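Regulatory protein of LacI family (Chloroflexus aggregans, PDB 3BBL) probably regulates transcription by binding DNA, with a periplasmic-binding-protein-like core that, as in other LacI-family members, is expected to sense a small effector molecule. Local coordinates at residues 24-29 against 91-96; 42-47 against 54-59; 66-71 against 81-86. One frame throughout, in Å; residues are numbered along the deposited sequence.

Contact 1 (24-29 against 91-96); sequences DQFLSS and VAFGRS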
loop_
_atom_site.group_PDB
_atom_site.type_symbol
_atom_site.label_atom_id
_atom_site.label_comp_id
_atom_site.label_asym_id
_atom_site.label_seq_id
_atom_site.Cartn_x
_atom_site.Cartn_y
_atom_site.Cartn_z
ATOM N N ASP A 24 -0.842 -3.194 -5.411
ATOM C CA ASP A 24 0.168 -2.583 -6.250
ATOM C C ASP A 24 1.130 -3.596 -6.856
ATOM O O ASP A 24 1.411 -3.533 -8.046
ATOM C CB ASP A 24 0.950 -1.543 -5.454
ATOM C CG ASP A 24 2.069 -0.921 -6.258
ATOM O OD1 ASP A 24 1.776 -0.224 -7.253
ATOM O OD2 ASP A 24 3.246 -1.136 -5.899
ATOM N N GLN A 25 1.630 -4.528 -6.050
ATOM C CA GLN A 25 2.561 -5.536 -6.558
ATOM C C GLN A 25 1.884 -6.481 -7.549
ATOM O O GLN A 25 2.398 -6.743 -8.635
ATOM C CB GLN A 25 3.139 -6.377 -5.419
ATOM C CG GLN A 25 4.065 -5.653 -4.470
ATOM C CD GLN A 25 4.568 -6.562 -3.353
ATOM O OE1 GLN A 25 3.778 -7.119 -2.586
ATOM N NE2 GLN A 25 5.884 -6.712 -3.258
ATOM N N PHE A 26 0.724 -6.988 -7.152
ATOM C CA PHE A 26 -0.044 -7.927 -7.954
ATOM C C PHE A 26 -0.592 -7.352 -9.264
ATOM O O PHE A 26 -0.337 -7.897 -10.341
ATOM C CB PHE A 26 -1.195 -8.474 -7.113
ATOM C CG PHE A 26 -1.803 -9.722 -7.659
ATOM C CD1 PHE A 26 -1.056 -10.891 -7.743
ATOM C CD2 PHE A 26 -3.127 -9.736 -8.086
ATOM C CE1 PHE A 26 -1.619 -12.070 -8.248
ATOM C CE2 PHE A 26 -3.702 -10.902 -8.590
ATOM C CZ PHE A 26 -2.940 -12.076 -8.671
ATOM N N LEU A 27 -1.343 -6.259 -9.170
ATOM C CA LEU A 27 -1.929 -5.648 -10.352
ATOM C C LEU A 27 -0.889 -5.047 -11.295
ATOM O O LEU A 27 -0.978 -5.222 -12.514
ATOM C CB LEU A 27 -2.959 -4.589 -9.953
ATOM C CG LEU A 27 -3.729 -3.922 -11.101
ATOM C CD1 LEU A 27 -4.437 -4.970 -11.960
ATOM C CD2 LEU A 27 -4.730 -2.942 -10.527
ATOM N N SER A 28 0.098 -4.345 -10.745
ATOM C CA SER A 28 1.137 -3.756 -11.587
ATOM C C SER A 28 1.792 -4.863 -12.396
ATOM O O SER A 28 1.972 -4.745 -13.605
ATOM C CB SER A 28 2.198 -3.050 -10.741
ATOM O OG SER A 28 1.663 -1.900 -10.118
ATOM N N SER A 29 2.136 -5.943 -11.711
ATOM C CA SER A 29 2.764 -7.084 -12.346
ATOM C C SER A 29 1.883 -7.688 -13.439
ATOM O O SER A 29 2.374 -8.014 -14.518
ATOM C CB SER A 29 3.097 -8.143 -11.297
ATOM O OG SER A 29 3.639 -9.297 -11.898
ATOM N N VAL A 91 -8.328 -18.112 -13.621
ATOM C CA VAL A 91 -7.241 -18.606 -12.791
ATOM C C VAL A 91 -7.479 -17.990 -11.427
ATOM O O VAL A 91 -7.725 -16.791 -11.318
ATOM C CB VAL A 91 -5.861 -18.153 -13.305
ATOM C CG1 VAL A 91 -4.799 -18.455 -12.261
ATOM C CG2 VAL A 91 -5.527 -18.864 -14.597
ATOM N N ALA A 92 -7.438 -18.812 -10.391
ATOM C CA ALA A 92 -7.633 -18.307 -9.039
ATOM C C ALA A 92 -6.280 -18.119 -8.363
ATOM O O ALA A 92 -5.397 -18.964 -8.482
ATOM C CB ALA A 92 -8.489 -19.274 -8.230
ATOM N N PHE A 93 -6.105 -16.987 -7.695
ATOM C CA PHE A 93 -4.875 -16.729 -6.957
ATOM C C PHE A 93 -5.211 -17.185 -5.538
ATOM O O PHE A 93 -5.659 -16.391 -4.708
ATOM C CB PHE A 93 -4.536 -15.236 -6.948
ATOM C CG PHE A 93 -3.326 -14.887 -6.111
ATOM C CD1 PHE A 93 -3.171 -13.610 -5.584
ATOM C CD2 PHE A 93 -2.334 -15.832 -5.857
ATOM C CE1 PHE A 93 -2.057 -13.279 -4.822
ATOM C CE2 PHE A 93 -1.213 -15.506 -5.091
ATOM C CZ PHE A 93 -1.076 -14.224 -4.573
ATOM N N GLY A 94 -5.015 -18.473 -5.282
ATOM C CA GLY A 94 -5.323 -19.036 -3.980
ATOM C C GLY A 94 -6.232 -20.242 -4.123
ATOM O O GLY A 94 -7.196 -20.205 -4.879
ATOM N N ARG A 95 -5.924 -21.312 -3.398
ATOM C CA ARG A 95 -6.714 -22.540 -3.445
ATOM C C ARG A 95 -8.060 -22.410 -2.733
ATOM O O ARG A 95 -8.332 -21.409 -2.072
ATOM C CB ARG A 95 -5.913 -23.685 -2.821
ATOM C CG ARG A 95 -4.698 -24.100 -3.629
ATOM C CD ARG A 95 -3.597 -24.646 -2.737
ATOM N NE ARG A 95 -3.029 -23.595 -1.895
ATOM C CZ ARG A 95 -2.027 -23.776 -1.044
ATOM N NH1 ARG A 95 -1.477 -24.973 -0.913
ATOM N NH2 ARG A 95 -1.565 -22.755 -0.333
ATOM N N SER A 96 -8.897 -23.434 -2.880
ATOM C CA SER A 96 -10.213 -23.468 -2.252
ATOM C C SER A 96 -10.740 -24.900 -2.256
ATOM O O SER A 96 -10.923 -25.494 -3.319
ATOM C CB SER A 96 -11.184 -22.564 -3.004
ATOM O OG SER A 96 -12.465 -22.603 -2.403
#
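Phe26 of helix 23-36 and Phe93, the last residue of strand 90-93, bring their rings together where a helix lies against the parallel sheet of the N-terminal subdomain, a Rossmann-like half of the periplasmic-binding-protein fold found in LacI-family cores. The two residues are also the nearest in backbone register, yet their CA atoms stand 10.1 Å apart, so the side chains alone span the gap.

The aromatic interaction is an offset, nearly parallel pair. The planes meet at only 12° and the centroids lie 4.6 Å apart, but the rings are slid so far along each other that they barely overlap. Each therefore presents one margin to the face of the other: Phe26 CE1 lies over the Phe93 ring, and Phe93 CD1 over the Phe26 ring. In both residues CG stands opposite the backbone N (chi1 -163° in Phe26, 176° in Phe93), which extends each ring across the gap, and the two side chains run past each other in opposite directions.

Apolar packing around the pair comes from helix 243-258, where Ile243 touches Phe26 and Ala246 touches Phe93, while Ile107 of the adjacent strand adds to the surroundings of Phe93. No hydrogen bond joins the segments.

Polar and subunit contacts belong to other faces of the helix. Ser28 OG accepts a hydrogen bond from Trp11 NE1 of the second subunit, and Leu27 packs on its counterpart there, which places this helix at the dimer interface. Between the rings themselves, the closest approach is Phe26 CE1 to Phe93 CD1, 3.4 Å, with Phe26 CZ also 3.5 Å from Phe93 CD1.

Contact 2 (42-47 against 54-59); sequences LPFPFS and DIYRDL. With EDO (1,2-ethanediol), chain B.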
loop_
_atom_site.group_PDB
_atom_site.type_symbol
_atom_site.label_atom_id
_atom_site.label_comp_id
_atom_site.label_asym_id
_atom_site.label_seq_id
_atom_site.Cartn_x
_atom_site.Cartn_y
_atom_site.Cartn_z
ATOM N N LEU A 42 -8.829 -5.773 -17.076
ATOM C CA LEU A 42 -9.993 -4.930 -16.925
ATOM C C LEU A 42 -10.566 -5.029 -15.520
ATOM O O LEU A 42 -11.210 -6.018 -15.170
ATOM C CB LEU A 42 -11.060 -5.326 -17.937
ATOM C CG LEU A 42 -12.330 -4.478 -17.908
ATOM C CD1 LEU A 42 -12.002 -3.058 -18.334
ATOM C CD2 LEU A 42 -13.382 -5.090 -18.824
ATOM N N PRO A 43 -10.327 -4.006 -14.689
ATOM C CA PRO A 43 -10.844 -4.002 -13.320
ATOM C C PRO A 43 -12.346 -3.759 -13.324
ATOM O O PRO A 43 -12.851 -2.993 -14.136
ATOM C CB PRO A 43 -10.107 -2.835 -12.669
ATOM C CG PRO A 43 -8.868 -2.703 -13.485
ATOM C CD PRO A 43 -9.362 -2.914 -14.883
ATOM N N PHE A 44 -13.054 -4.424 -12.425
ATOM C CA PHE A 44 -14.488 -4.237 -12.294
ATOM C C PHE A 44 -14.776 -4.221 -10.796
ATOM O O PHE A 44 -14.026 -4.795 -10.010
ATOM C CB PHE A 44 -15.267 -5.351 -13.024
ATOM C CG PHE A 44 -15.002 -6.735 -12.519
ATOM C CD1 PHE A 44 -15.730 -7.255 -11.458
ATOM C CD2 PHE A 44 -14.049 -7.540 -13.137
ATOM C CE1 PHE A 44 -15.519 -8.564 -11.015
ATOM C CE2 PHE A 44 -13.825 -8.851 -12.704
ATOM C CZ PHE A 44 -14.565 -9.364 -11.640
ATOM N N PRO A 45 -15.853 -3.538 -10.379
ATOM C CA PRO A 45 -16.209 -3.457 -8.961
ATOM C C PRO A 45 -16.337 -4.817 -8.291
ATOM O O PRO A 45 -16.952 -5.734 -8.828
ATOM C CB PRO A 45 -17.525 -2.686 -8.986
ATOM C CG PRO A 45 -17.329 -1.770 -10.159
ATOM C CD PRO A 45 -16.767 -2.720 -11.192
ATOM N N PHE A 46 -15.738 -4.936 -7.115
ATOM C CA PHE A 46 -15.770 -6.176 -6.356
ATOM C C PHE A 46 -17.080 -6.233 -5.578
ATOM O O PHE A 46 -17.574 -5.211 -5.113
ATOM C CB PHE A 46 -14.599 -6.208 -5.373
ATOM C CG PHE A 46 -14.401 -7.533 -4.701
ATOM C CD1 PHE A 46 -13.684 -8.540 -5.330
ATOM C CD2 PHE A 46 -14.912 -7.769 -3.430
ATOM C CE1 PHE A 46 -13.473 -9.765 -4.706
ATOM C CE2 PHE A 46 -14.708 -8.995 -2.792
ATOM C CZ PHE A 46 -13.987 -9.993 -3.431
ATOM N N SER A 47 -17.651 -7.421 -5.449
ATOM C CA SER A 47 -18.886 -7.569 -4.695
ATOM C C SER A 47 -18.485 -8.207 -3.368
ATOM O O SER A 47 -18.138 -9.384 -3.326
ATOM C CB SER A 47 -19.868 -8.470 -5.454
ATOM O OG SER A 47 -21.119 -8.538 -4.789
ATOM N N ASP A 54 -23.488 -11.579 -10.352
ATOM C CA ASP A 54 -24.095 -10.879 -11.475
ATOM C C ASP A 54 -23.079 -10.245 -12.410
ATOM O O ASP A 54 -23.129 -10.450 -13.622
ATOM C CB ASP A 54 -25.053 -9.809 -10.962
ATOM C CG ASP A 54 -26.462 -10.329 -10.800
ATOM O OD1 ASP A 54 -26.628 -11.557 -10.629
ATOM O OD2 ASP A 54 -27.403 -9.507 -10.838
ATOM N N ILE A 55 -22.160 -9.476 -11.837
ATOM C CA ILE A 55 -21.132 -8.801 -12.612
ATOM C C ILE A 55 -20.325 -9.781 -13.471
ATOM O O ILE A 55 -19.933 -9.447 -14.590
ATOM C CB ILE A 55 -20.200 -7.997 -11.679
ATOM C CG1 ILE A 55 -19.102 -7.309 -12.492
ATOM C CG2 ILE A 55 -19.627 -8.912 -10.616
ATOM C CD1 ILE A 55 -19.607 -6.260 -13.463
ATOM N N TYR A 56 -20.076 -10.984 -12.962
ATOM C CA TYR A 56 -19.335 -11.972 -13.743
ATOM C C TYR A 56 -20.201 -12.418 -14.915
ATOM O O TYR A 56 -19.727 -12.556 -16.042
ATOM C CB TYR A 56 -18.964 -13.196 -12.895
ATOM C CG TYR A 56 -17.813 -12.964 -11.941
ATOM C CD1 TYR A 56 -18.031 -12.442 -10.668
ATOM C CD2 TYR A 56 -16.497 -13.247 -12.322
ATOM C CE1 TYR A 56 -16.976 -12.207 -9.798
ATOM C CE2 TYR A 56 -15.438 -13.011 -11.461
ATOM C CZ TYR A 56 -15.683 -12.489 -10.199
ATOM O OH TYR A 56 -14.632 -12.233 -9.342
ATOM N N ARG A 57 -21.478 -12.633 -14.623
ATOM C CA ARG A 57 -22.460 -13.058 -15.613
ATOM C C ARG A 57 -22.527 -12.022 -16.744
ATOM O O ARG A 57 -22.544 -12.372 -17.925
ATOM C CB ARG A 57 -23.830 -13.193 -14.937
ATOM C CG ARG A 57 -24.810 -14.097 -15.655
ATOM C CD ARG A 57 -26.247 -13.797 -15.231
ATOM N NE ARG A 57 -26.506 -14.029 -13.809
ATOM C CZ ARG A 57 -26.527 -15.228 -13.233
ATOM N NH1 ARG A 57 -26.300 -16.319 -13.951
ATOM N NH2 ARG A 57 -26.786 -15.332 -11.938
ATOM N N ASP A 58 -22.545 -10.746 -16.371
ATOM C CA ASP A 58 -22.609 -9.652 -17.333
ATOM C C ASP A 58 -21.372 -9.566 -18.216
ATOM O O ASP A 58 -21.478 -9.461 -19.436
ATOM C CB ASP A 58 -22.781 -8.321 -16.606
ATOM C CG ASP A 58 -24.102 -8.220 -15.878
ATOM O OD1 ASP A 58 -24.532 -9.226 -15.280
ATOM O OD2 ASP A 58 -24.708 -7.130 -15.891
ATOM N N LEU A 59 -20.195 -9.605 -17.600
ATOM C CA LEU A 59 -18.951 -9.495 -18.349
ATOM C C LEU A 59 -18.722 -10.626 -19.341
ATOM O O LEU A 59 -18.099 -10.425 -20.388
ATOM C CB LEU A 59 -17.763 -9.381 -17.389
ATOM C CG LEU A 59 -17.712 -8.065 -16.600
ATOM C CD1 LEU A 59 -16.556 -8.080 -15.621
ATOM C CD2 LEU A 59 -17.582 -6.903 -17.565
HETATM C C1 EDO B . -13.194 -2.101 -6.813
HETATM O O1 EDO B . -14.134 -2.847 -6.049
HETATM C C2 EDO B . -12.077 -3.025 -7.321
HETATM O O2 EDO B . -12.493 -4.398 -7.319
#
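Phe44, in the loop just after strand 40-43, is the bump of this contact, and the hollow that takes it is formed by Ile55, Tyr56 and Leu59 on helix 54-61, within the crossover that leads from strand 40-43 through this helix to strand 67-70 in the Rossmann-like N-terminal subdomain. CG of Phe44 sits between its backbone N and carbonyl carbon (chi1 61°), a crowded position that turns the ring to the helix.

Three walls meet the ring differently. Tyr56 offers a face: the Phe44 edge points into it in a T-shaped pair, planes at 82° and centroids 5.2 Å apart, with Phe44 CZ 3.6 Å from Tyr56 CZ. Leu59 closes over one face of Phe44, its CD1 making a CH-pi contact 4.0 Å from the ring centroid. Ile55 comes in obliquely, CG1 lying 3.5 Å from Phe44 CD1. Ile55 and Leu59 stand one helical turn apart, so both face Phe44.

Beyond the hollow, the Tyr56 ring also meets Phe68, and Leu59 reaches Phe40 of the second subunit. On the loop, past Phe44, the chain binds an ethanediol molecule, probably from the crystallisation liquor, which is also hydrogen-bonded to Trp11 N. The bond from Phe46 N to ethanediol O1 is 2.8 Å long and nearly straight, at 172°.

Contact 3 (66-71 against 81-86); sequences DGFVLS and QFLLKQ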
loop_
_atom_site.group_PDB
_atom_site.type_symbol
_atom_site.label_atom_id
_atom_site.label_comp_id
_atom_site.label_asym_id
_atom_site.label_seq_id
_atom_site.Cartn_x
_atom_site.Cartn_y
_atom_site.Cartn_z
ATOM N N ASP A 66 -11.970 -12.320 -21.915
ATOM C CA ASP A 66 -11.802 -13.703 -22.331
ATOM C C ASP A 66 -11.570 -14.593 -21.119
ATOM O O ASP A 66 -11.608 -15.815 -21.220
ATOM C CB ASP A 66 -10.611 -13.829 -23.284
ATOM C CG ASP A 66 -10.626 -12.779 -24.370
ATOM O OD1 ASP A 66 -11.710 -12.523 -24.938
ATOM O OD2 ASP A 66 -9.558 -12.210 -24.659
ATOM N N GLY A 67 -11.330 -13.972 -19.972
ATOM C CA GLY A 67 -11.076 -14.729 -18.759
ATOM C C GLY A 67 -10.989 -13.850 -17.525
ATOM O O GLY A 67 -10.973 -12.616 -17.617
ATOM N N PHE A 68 -10.931 -14.491 -16.365
ATOM C CA PHE A 68 -10.859 -13.788 -15.094
ATOM C C PHE A 68 -9.730 -14.297 -14.214
ATOM O O PHE A 68 -9.271 -15.431 -14.341
ATOM C CB PHE A 68 -12.142 -13.994 -14.293
ATOM C CG PHE A 68 -13.362 -13.391 -14.905
ATOM C CD1 PHE A 68 -13.619 -12.031 -14.780
ATOM C CD2 PHE A 68 -14.292 -14.197 -15.555
ATOM C CE1 PHE A 68 -14.789 -11.479 -15.285
ATOM C CE2 PHE A 68 -15.464 -13.662 -16.065
ATOM C CZ PHE A 68 -15.717 -12.297 -15.931
ATOM N N VAL A 69 -9.291 -13.431 -13.314
ATOM C CA VAL A 69 -8.299 -13.786 -12.321
ATOM C C VAL A 69 -9.071 -13.461 -11.045
ATOM O O VAL A 69 -9.710 -12.411 -10.960
ATOM C CB VAL A 69 -7.041 -12.923 -12.416
ATOM C CG1 VAL A 69 -6.153 -13.176 -11.198
ATOM C CG2 VAL A 69 -6.271 -13.272 -13.682
ATOM N N LEU A 70 -9.056 -14.377 -10.084
ATOM C CA LEU A 70 -9.775 -14.173 -8.830
ATOM C C LEU A 70 -8.803 -14.143 -7.658
ATOM O O LEU A 70 -7.820 -14.875 -7.652
ATOM C CB LEU A 70 -10.783 -15.312 -8.598
ATOM C CG LEU A 70 -11.715 -15.772 -9.724
ATOM C CD1 LEU A 70 -12.423 -17.049 -9.291
ATOM C CD2 LEU A 70 -12.722 -14.684 -10.068
ATOM N N SER A 71 -9.082 -13.291 -6.671
ATOM C CA SER A 71 -8.258 -13.201 -5.465
ATOM C C SER A 71 -9.204 -13.237 -4.264
ATOM O O SER A 71 -10.417 -13.130 -4.441
ATOM C CB SER A 71 -7.405 -11.926 -5.466
ATOM O OG SER A 71 -8.191 -10.763 -5.559
ATOM N N GLN A 81 -17.184 -21.610 -8.264
ATOM C CA GLN A 81 -18.238 -22.566 -8.569
ATOM C C GLN A 81 -18.919 -22.139 -9.869
ATOM O O GLN A 81 -19.074 -22.927 -10.803
ATOM C CB GLN A 81 -19.251 -22.565 -7.424
ATOM C CG GLN A 81 -19.959 -23.876 -7.171
ATOM C CD GLN A 81 -20.955 -23.759 -6.030
ATOM O OE1 GLN A 81 -20.612 -23.310 -4.929
ATOM N NE2 GLN A 81 -22.199 -24.159 -6.285
ATOM N N PHE A 82 -19.309 -20.872 -9.914
ATOM C CA PHE A 82 -19.978 -20.306 -11.076
ATOM C C PHE A 82 -19.168 -20.436 -12.362
ATOM O O PHE A 82 -19.619 -21.056 -13.322
ATOM C CB PHE A 82 -20.298 -18.837 -10.815
ATOM C CG PHE A 82 -20.892 -18.129 -11.994
ATOM C CD1 PHE A 82 -22.139 -18.499 -12.490
ATOM C CD2 PHE A 82 -20.203 -17.092 -12.613
ATOM C CE1 PHE A 82 -22.693 -17.844 -13.587
ATOM C CE2 PHE A 82 -20.745 -16.432 -13.710
ATOM C CZ PHE A 82 -21.994 -16.809 -14.199
ATOM N N LEU A 83 -17.975 -19.852 -12.384
ATOM C CA LEU A 83 -17.128 -19.903 -13.570
ATOM C C LEU A 83 -16.836 -21.330 -14.008
ATOM O O LEU A 83 -16.638 -21.594 -15.195
ATOM C CB LEU A 83 -15.818 -19.147 -13.322
ATOM C CG LEU A 83 -16.014 -17.664 -12.985
ATOM C CD1 LEU A 83 -14.676 -17.013 -12.687
ATOM C CD2 LEU A 83 -16.712 -16.967 -14.146
ATOM N N LEU A 84 -16.803 -22.254 -13.054
ATOM C CA LEU A 84 -16.546 -23.653 -13.381
ATOM C C LEU A 84 -17.735 -24.214 -14.151
ATOM O O LEU A 84 -17.567 -24.934 -15.135
ATOM C CB LEU A 84 -16.319 -24.478 -12.109
ATOM C CG LEU A 84 -14.912 -24.430 -11.514
ATOM C CD1 LEU A 84 -14.900 -25.161 -10.193
ATOM C CD2 LEU A 84 -13.924 -25.051 -12.486
ATOM N N LYS A 85 -18.935 -23.875 -13.693
ATOM C CA LYS A 85 -20.156 -24.331 -14.339
ATOM C C LYS A 85 -20.243 -23.763 -15.753
ATOM O O LYS A 85 -20.572 -24.482 -16.700
ATOM C CB LYS A 85 -21.378 -23.893 -13.527
ATOM C CG LYS A 85 -21.451 -24.516 -12.142
ATOM C CD LYS A 85 -22.516 -23.843 -11.277
ATOM C CE LYS A 85 -22.529 -24.413 -9.853
ATOM N NZ LYS A 85 -23.431 -23.654 -8.933
ATOM N N GLN A 86 -19.928 -22.479 -15.892
ATOM C CA GLN A 86 -19.975 -21.803 -17.183
ATOM C C GLN A 86 -18.830 -22.193 -18.112
ATOM O O GLN A 86 -18.758 -21.718 -19.245
ATOM C CB GLN A 86 -19.940 -20.291 -16.978
ATOM C CG GLN A 86 -20.948 -19.771 -15.975
ATOM C CD GLN A 86 -22.384 -19.963 -16.426
ATOM O OE1 GLN A 86 -22.784 -19.461 -17.478
ATOM N NE2 GLN A 86 -23.169 -20.690 -15.630
#
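Phe68, Leu70 and Leu83 share one first torsion, with CG placed opposite the carbonyl carbon and beside the backbone N (chi1 -66°, -47° and -60° in turn). Strand alternation puts Phe68 and Leu70 on the side facing helix 78-85 and Val69 on the other; the torsion then aims the ring and the leucine methyls at Leu83, which the helix sends the other way to meet them.

Leu83 is the hub, and its two methyl groups divide the work. CD2 comes obliquely to the Phe68 ring, 3.9 Å from Phe68 CD2, the two side chains crossing at about a right angle. CD1 meets Leu70 tip to tip, 4.0 Å from Leu70 CD2, and stands equally far, 4.0 Å, from Phe68 CD2. The backbones stay well apart, with 8.9 Å between the CA atoms of Phe68 and Leu83, and no hydrogen bond crosses.

The three residues are buried. Phe90 of the next strand touches both leucines, and Leu59 and Ile60 of helix 54-61 touch Phe68. Nearby, Arg79 NH2 donates a hydrogen bond to Ser71 O.

One helix leucine set against two alternate strand side chains is the packing here of a beta-alpha-beta unit: strand 67-70, helix 78-85 and strand 90-93 of the Rossmann-like sheet.

In the fold
Contacts 1 and 3 pack helices on strands of the parallel sheet of the N-terminal subdomain; contact 2 packs a helix on the loop that leaves its edge strand 40-43. Along the chain, contacts 2 and 3 follow one another, both nested inside the loop closed by contact 1. Centres of contacts 2 and 3 lie about 11 Å apart, of 1 and 3 about 14 Å, of 1 and 2 about 16 Å. Neighbouring strands 90-93 and 67-70 join contacts 1 and 3, with a probable hydrogen bond of 2.7 Å from Phe93 N to Leu70 O. Contacts 2 and 3 meet where Phe44 CE2 packs on Phe68 CD1. Contacts 1 and 2 link this core to the second subunit.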